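Putative metal-dependent isothiocyanate hydrolase SaxA (Pectobacterium carotovorum, PDB 6BRM) probably hydrolyses isothiocyanates as a zinc-dependent enzyme of the metallo-beta-lactamase superfamily. Local coordinates at residues Ala62-His67 / Leu86-Asp91; Arg7-Val12 / Leu21-Leu26. One frame throughout, in Å; residues are numbered along the deposited sequence.

Contact 1. Residues Ala62-His67 / Leu86-Asp91. With ZN (zinc ion), chain L.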
loop_
_atom_site.group_PDB
_atom_site.type_symbol
_atom_site.label_atom_id
_atom_site.label_comp_id
_atom_site.label_asym_id
_atom_site.label_seq_id
_atom_site.Cartn_x
_atom_site.Cartn_y
_atom_site.Cartn_z
ATOM N N ALA B 62 26.451 7.813 7.461
ATOM C CA ALA B 62 25.801 6.508 7.312
ATOM C C ALA B 62 25.282 6.275 5.893
ATOM O O ALA B 62 25.025 7.219 5.152
ATOM C CB ALA B 62 24.663 6.374 8.313
ATOM N N VAL B 63 25.132 4.999 5.542
ATOM C CA VAL B 63 24.576 4.571 4.259
ATOM C C VAL B 63 23.116 4.173 4.486
ATOM O O VAL B 63 22.777 3.635 5.540
ATOM C CB VAL B 63 25.384 3.379 3.684
ATOM C CG1 VAL B 63 24.769 2.846 2.399
ATOM C CG2 VAL B 63 26.834 3.785 3.432
ATOM N N ILE B 64 22.258 4.439 3.501
ATOM C CA ILE B 64 20.840 4.072 3.580
ATOM C C ILE B 64 20.461 3.235 2.354
ATOM O O ILE B 64 20.613 3.693 1.224
ATOM C CB ILE B 64 19.919 5.313 3.697
ATOM C CG1 ILE B 64 20.448 6.286 4.767
ATOM C CG2 ILE B 64 18.494 4.886 4.043
ATOM C CD1 ILE B 64 19.676 7.583 4.883
ATOM N N LEU B 65 19.980 2.011 2.595
ATOM C CA LEU B 65 19.522 1.097 1.542
ATOM C C LEU B 65 17.998 0.995 1.567
ATOM O O LEU B 65 17.425 0.496 2.542
ATOM C CB LEU B 65 20.120 -0.304 1.739
ATOM C CG LEU B 65 21.480 -0.650 1.117
ATOM C CD1 LEU B 65 22.417 0.547 1.040
ATOM C CD2 LEU B 65 22.132 -1.784 1.899
ATOM N N THR B 66 17.358 1.453 0.488
ATOM C CA THR B 66 15.909 1.322 0.318
ATOM C C THR B 66 15.526 -0.138 0.067
ATOM O O THR B 66 14.487 -0.598 0.537
ATOM C CB THR B 66 15.379 2.185 -0.845
ATOM O OG1 THR B 66 16.000 1.790 -2.076
ATOM C CG2 THR B 66 15.645 3.665 -0.583
ATOM N N HIS B 67 16.364 -0.835 -0.701
ATOM C CA HIS B 67 16.255 -2.284 -0.922
ATOM C C HIS B 67 17.552 -2.818 -1.548
ATOM O O HIS B 67 18.461 -2.039 -1.856
ATOM C CB HIS B 67 15.024 -2.645 -1.779
ATOM C CG HIS B 67 15.009 -2.033 -3.148
ATOM N ND1 HIS B 67 15.372 -0.727 -3.397
ATOM C CD2 HIS B 67 14.618 -2.544 -4.341
ATOM C CE1 HIS B 67 15.229 -0.468 -4.685
ATOM N NE2 HIS B 67 14.774 -1.555 -5.283
ATOM N N LEU B 86 28.138 2.582 9.250
ATOM C CA LEU B 86 26.764 2.474 9.737
ATOM C C LEU B 86 25.785 2.359 8.558
ATOM O O LEU B 86 25.607 3.320 7.804
ATOM C CB LEU B 86 26.409 3.689 10.606
ATOM C CG LEU B 86 24.988 3.790 11.184
ATOM C CD1 LEU B 86 24.599 2.552 11.981
ATOM C CD2 LEU B 86 24.873 5.036 12.048
ATOM N N ILE B 87 25.154 1.193 8.410
ATOM C CA ILE B 87 24.185 0.955 7.338
ATOM C C ILE B 87 22.764 0.957 7.899
ATOM O O ILE B 87 22.470 0.231 8.849
ATOM C CB ILE B 87 24.414 -0.401 6.625
ATOM C CG1 ILE B 87 25.905 -0.665 6.348
ATOM C CG2 ILE B 87 23.611 -0.463 5.331
ATOM C CD1 ILE B 87 26.589 0.367 5.474
ATOM N N TYR B 88 21.896 1.764 7.292
ATOM C CA TYR B 88 20.472 1.812 7.620
ATOM C C TYR B 88 19.690 1.004 6.580
ATOM O O TYR B 88 19.688 1.361 5.398
ATOM C CB TYR B 88 19.973 3.265 7.631
ATOM C CG TYR B 88 20.256 4.030 8.917
ATOM C CD1 TYR B 88 19.662 3.653 10.124
ATOM C CD2 TYR B 88 21.099 5.146 8.925
ATOM C CE1 TYR B 88 19.906 4.349 11.297
ATOM C CE2 TYR B 88 21.349 5.851 10.098
ATOM C CZ TYR B 88 20.749 5.448 11.281
ATOM O OH TYR B 88 20.990 6.135 12.446
ATOM N N THR B 89 19.028 -0.072 7.015
ATOM C CA THR B 89 18.234 -0.924 6.120
ATOM C C THR B 89 16.728 -0.768 6.326
ATOM O O THR B 89 16.267 -0.239 7.336
ATOM C CB THR B 89 18.592 -2.413 6.276
ATOM O OG1 THR B 89 18.245 -2.865 7.591
ATOM C CG2 THR B 89 20.077 -2.638 6.025
ATOM N N GLN B 90 15.987 -1.261 5.341
ATOM C CA GLN B 90 14.525 -1.182 5.275
ATOM C C GLN B 90 13.825 -2.107 6.276
ATOM O O GLN B 90 12.845 -1.706 6.906
ATOM C CB GLN B 90 14.092 -1.537 3.845
ATOM C CG GLN B 90 12.604 -1.750 3.600
ATOM C CD GLN B 90 12.313 -2.215 2.181
ATOM O OE1 GLN B 90 11.290 -1.855 1.604
ATOM N NE2 GLN B 90 13.211 -3.017 1.613
ATOM N N ASP B 91 14.309 -3.346 6.390
ATOM C CA ASP B 91 13.677 -4.364 7.246
ATOM C C ASP B 91 14.676 -5.447 7.684
ATOM O O ASP B 91 15.859 -5.379 7.333
ATOM C CB ASP B 91 12.440 -4.961 6.542
ATOM C CG ASP B 91 12.758 -5.606 5.186
ATOM O OD1 ASP B 91 13.936 -5.920 4.899
ATOM O OD2 ASP B 91 11.804 -5.805 4.400
HETATM ZN ZN ZN L . 14.314 -1.930 -7.413
HETATM O O HOH W 1 15.897 -1.863 -8.920
#
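Two bends in the Ile87 side chain, chi1 -43° and chi2 -60°, fold its CD1 back against Val63, while Tyr88 sets its CG beside its own backbone N (chi1 -82°), which lays the CD2-CE2 side of the ring against Ala62 CB. These neighbours belong to a beta-alpha-beta unit, strand 62-64, helix 75-80 and strand 87-89, within the metallo-beta-lactamase fold, and they illustrate how parallel strands bring a metal ligand to a strand's C-terminal end. The backbones join through three near-straight hydrogen bonds: Val63 N to Leu86 O at 2.9 Å, Tyr88 N to Val63 O at 2.7 Å and Leu65 N to Tyr88 O at 2.9 Å. On the face carrying Val63 and Ile87 the two side chains run side by side, with Ile87 CD1 3.7 Å from Val63 CB, and Leu65 crosses Ile87 at a slant. The other face has Ile64 beside Tyr88, whose CE2 lies 3.8 Å from Ala62 CB; strand 148-152 of the second sheet covers Ile64. Past the strands, Gln90 extends alongside the Thr66 carbonyl, its amide nitrogen bonded to Asp94. Thr66 OG1 accepts a hydrogen bond from His67 ND1, which lies 2.9 Å away with the oxygen in the imidazole plane; the same hydroxyl is hydrogen-bonded to Asp23 OD2. The ND1 bond helps fix the ring's rotation, and His67 NE2 binds zinc at 2.2 Å beside a water ligand.

Contact 2. Residues Arg7-Val12 / Leu21-Leu26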
loop_
_atom_site.group_PDB
_atom_site.type_symbol
_atom_site.label_atom_id
_atom_site.label_comp_id
_atom_site.label_asym_id
_atom_site.label_seq_id
_atom_site.Cartn_x
_atom_site.Cartn_y
_atom_site.Cartn_z
ATOM N N ARG B 7 24.563 8.671 -9.828
ATOM C CA ARG B 7 24.116 7.937 -11.023
ATOM C C ARG B 7 23.051 6.904 -10.633
ATOM O O ARG B 7 23.203 6.208 -9.627
ATOM C CB ARG B 7 25.293 7.270 -11.759
ATOM C CG ARG B 7 26.063 6.222 -10.958
ATOM C CD ARG B 7 25.800 4.791 -11.426
ATOM N NE ARG B 7 26.799 4.340 -12.402
ATOM C CZ ARG B 7 28.007 3.845 -12.112
ATOM N NH1 ARG B 7 28.427 3.715 -10.854
ATOM N NH2 ARG B 7 28.818 3.470 -13.101
ATOM N N ASN B 8 21.987 6.820 -11.432
ATOM C CA ASN B 8 20.785 6.030 -11.112
ATOM C C ASN B 8 20.124 6.599 -9.836
ATOM O O ASN B 8 19.923 7.814 -9.767
ATOM C CB ASN B 8 21.106 4.521 -11.050
ATOM C CG ASN B 8 19.878 3.642 -11.269
ATOM O OD1 ASN B 8 19.098 3.851 -12.203
ATOM N ND2 ASN B 8 19.706 2.648 -10.406
ATOM N N ALA B 9 19.783 5.764 -8.848
ATOM C CA ALA B 9 19.192 6.228 -7.588
ATOM C C ALA B 9 20.250 6.544 -6.528
ATOM O O ALA B 9 19.904 6.926 -5.405
ATOM C CB ALA B 9 18.216 5.190 -7.057
ATOM N N THR B 10 21.528 6.372 -6.875
ATOM C CA THR B 10 22.624 6.731 -5.987
ATOM C C THR B 10 22.709 8.253 -5.860
ATOM O O THR B 10 22.636 8.977 -6.859
ATOM C CB THR B 10 23.965 6.165 -6.490
ATOM O OG1 THR B 10 23.801 4.778 -6.815
ATOM C CG2 THR B 10 25.060 6.312 -5.438
ATOM N N LEU B 11 22.830 8.721 -4.619
ATOM C CA LEU B 11 22.926 10.148 -4.324
ATOM C C LEU B 11 23.468 10.373 -2.920
ATOM O O LEU B 11 23.295 9.521 -2.043
ATOM C CB LEU B 11 21.563 10.830 -4.496
ATOM C CG LEU B 11 20.296 10.139 -3.970
ATOM C CD1 LEU B 11 20.001 10.533 -2.532
ATOM C CD2 LEU B 11 19.103 10.469 -4.855
ATOM N N VAL B 12 24.147 11.506 -2.727
ATOM C CA VAL B 12 24.585 11.935 -1.395
ATOM C C VAL B 12 23.786 13.164 -0.977
ATOM O O VAL B 12 23.528 14.054 -1.791
ATOM C CB VAL B 12 26.117 12.171 -1.279
ATOM C CG1 VAL B 12 26.864 10.876 -1.555
ATOM C CG2 VAL B 12 26.621 13.268 -2.208
ATOM N N LEU B 21 24.721 8.585 2.214
ATOM C CA LEU B 21 24.844 8.026 0.871
ATOM C C LEU B 21 23.702 7.032 0.701
ATOM O O LEU B 21 23.719 5.963 1.308
ATOM C CB LEU B 21 26.209 7.342 0.701
ATOM C CG LEU B 21 26.515 6.530 -0.567
ATOM C CD1 LEU B 21 26.373 7.343 -1.844
ATOM C CD2 LEU B 21 27.917 5.947 -0.470
ATOM N N ILE B 22 22.707 7.398 -0.110
ATOM C CA ILE B 22 21.523 6.565 -0.323
ATOM C C ILE B 22 21.736 5.689 -1.555
ATOM O O ILE B 22 22.038 6.205 -2.631
ATOM C CB ILE B 22 20.238 7.423 -0.493
ATOM C CG1 ILE B 22 19.936 8.213 0.797
ATOM C CG2 ILE B 22 19.041 6.553 -0.881
ATOM C CD1 ILE B 22 20.353 9.668 0.754
ATOM N N ASP B 23 21.570 4.374 -1.384
ATOM C CA ASP B 23 21.597 3.390 -2.476
ATOM C C ASP B 23 22.879 3.423 -3.331
ATOM O O ASP B 23 22.838 3.823 -4.499
ATOM C CB ASP B 23 20.348 3.547 -3.354
ATOM C CG ASP B 23 19.057 3.279 -2.593
ATOM O OD1 ASP B 23 19.092 3.196 -1.347
ATOM O OD2 ASP B 23 18.002 3.151 -3.248
ATOM N N PRO B 24 24.016 2.987 -2.757
ATOM C CA PRO B 24 25.288 3.055 -3.486
ATOM C C PRO B 24 25.459 1.986 -4.582
ATOM O O PRO B 24 25.538 0.792 -4.279
ATOM C CB PRO B 24 26.351 2.892 -2.380
ATOM C CG PRO B 24 25.619 2.654 -1.098
ATOM C CD PRO B 24 24.183 2.387 -1.422
ATOM N N MET B 25 25.490 2.431 -5.841
ATOM C CA MET B 25 25.906 1.606 -6.980
ATOM C C MET B 25 27.284 2.111 -7.417
ATOM O O MET B 25 27.395 3.201 -7.983
ATOM C CB MET B 25 24.898 1.717 -8.127
ATOM C CG MET B 25 25.030 0.622 -9.175
ATOM S SD MET B 25 24.641 1.119 -10.868
ATOM C CE MET B 25 22.960 1.717 -10.728
ATOM N N LEU B 26 28.325 1.322 -7.139
ATOM C CA LEU B 26 29.725 1.758 -7.282
ATOM C C LEU B 26 30.562 0.984 -8.328
ATOM O O LEU B 26 31.787 1.137 -8.369
ATOM C CB LEU B 26 30.408 1.708 -5.899
ATOM C CG LEU B 26 30.401 2.995 -5.066
ATOM C CD1 LEU B 26 29.011 3.603 -4.941
ATOM C CD2 LEU B 26 30.989 2.710 -3.693
#
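Leu11 and Ile22 face each other as an antiparallel hydrogen-bonded pair, with Ile22 N to Leu11 O at 2.9 Å and a weaker return bond from Leu11 N to Ile22 O at 3.3 Å, and Val12 follows opposite Leu21 as a non-hydrogen-bonded pair. Side chains alternate between the sheet faces. On one, Leu11 and Ile22 meet through their CD1 methyls. On the other, Val12 CG1 comes 3.6 Å from Leu21 CD1. Past the Leu11-Ile22 pair Asp23 leaves the strand course, and the Thr10 side chain takes over the link: its chi1 of -48° turns OG1 away from its own carbonyl carbon, and the hydroxyl donates to Asp23 O at 2.7 Å, in the carbonyl plane. Its methyl meanwhile rests on Pro24 CA.

These pairs are the open end of the beta hairpin of strands 10-15 and 18-22. The same segment holds the type II' turn Arg7-Thr10, closed by Thr10 N to Arg7 O, which joins strand 2-7 to strand 10-15 in the first sheet of the alpha-beta/beta-alpha sandwich of metallo-beta-lactamases. Met25 reaches back to that turn. Its CE lies 3.4 Å from Asn8 CB, while its sulfur lies 3.9 Å from Arg7 CD, the two side chains crossing at about a right angle. Bent at chi2 and chi3, Arg7 sends NH1 to Met25 O at 3.1 Å, approaching from above the carbonyl plane, while its NH2 is bonded to Val48 O and Ala27 O.

Two polar groups form a second shell to the metal centre: Asp23 OD2 is hydrogen-bonded to ND1 of the zinc ligand His72, and Asn8 ND2 to the backbone oxygen of Asp71, another zinc ligand.

Overall arrangement
Contact 2 closes before contact 1 opens along the chain, and their centres lie about 12 Å apart in one mixed sheet. Strands 18-22 and 62-64 are neighbours there; contact 2 belongs to the antiparallel part and contact 1 to the parallel part, joined where Asp23 N meets Ile64 O at 2.9 Å. Pro24 packs on Leu65 just beyond. The change of direction falls at strand 18-22, which runs antiparallel to strand 10-15 on one flank and parallel to strand 62-64 on the other. At this junction Asp23 of contact 2 and Thr66 of contact 1 connect the second shell of one zinc ion, through His72, with that of the other, through His67.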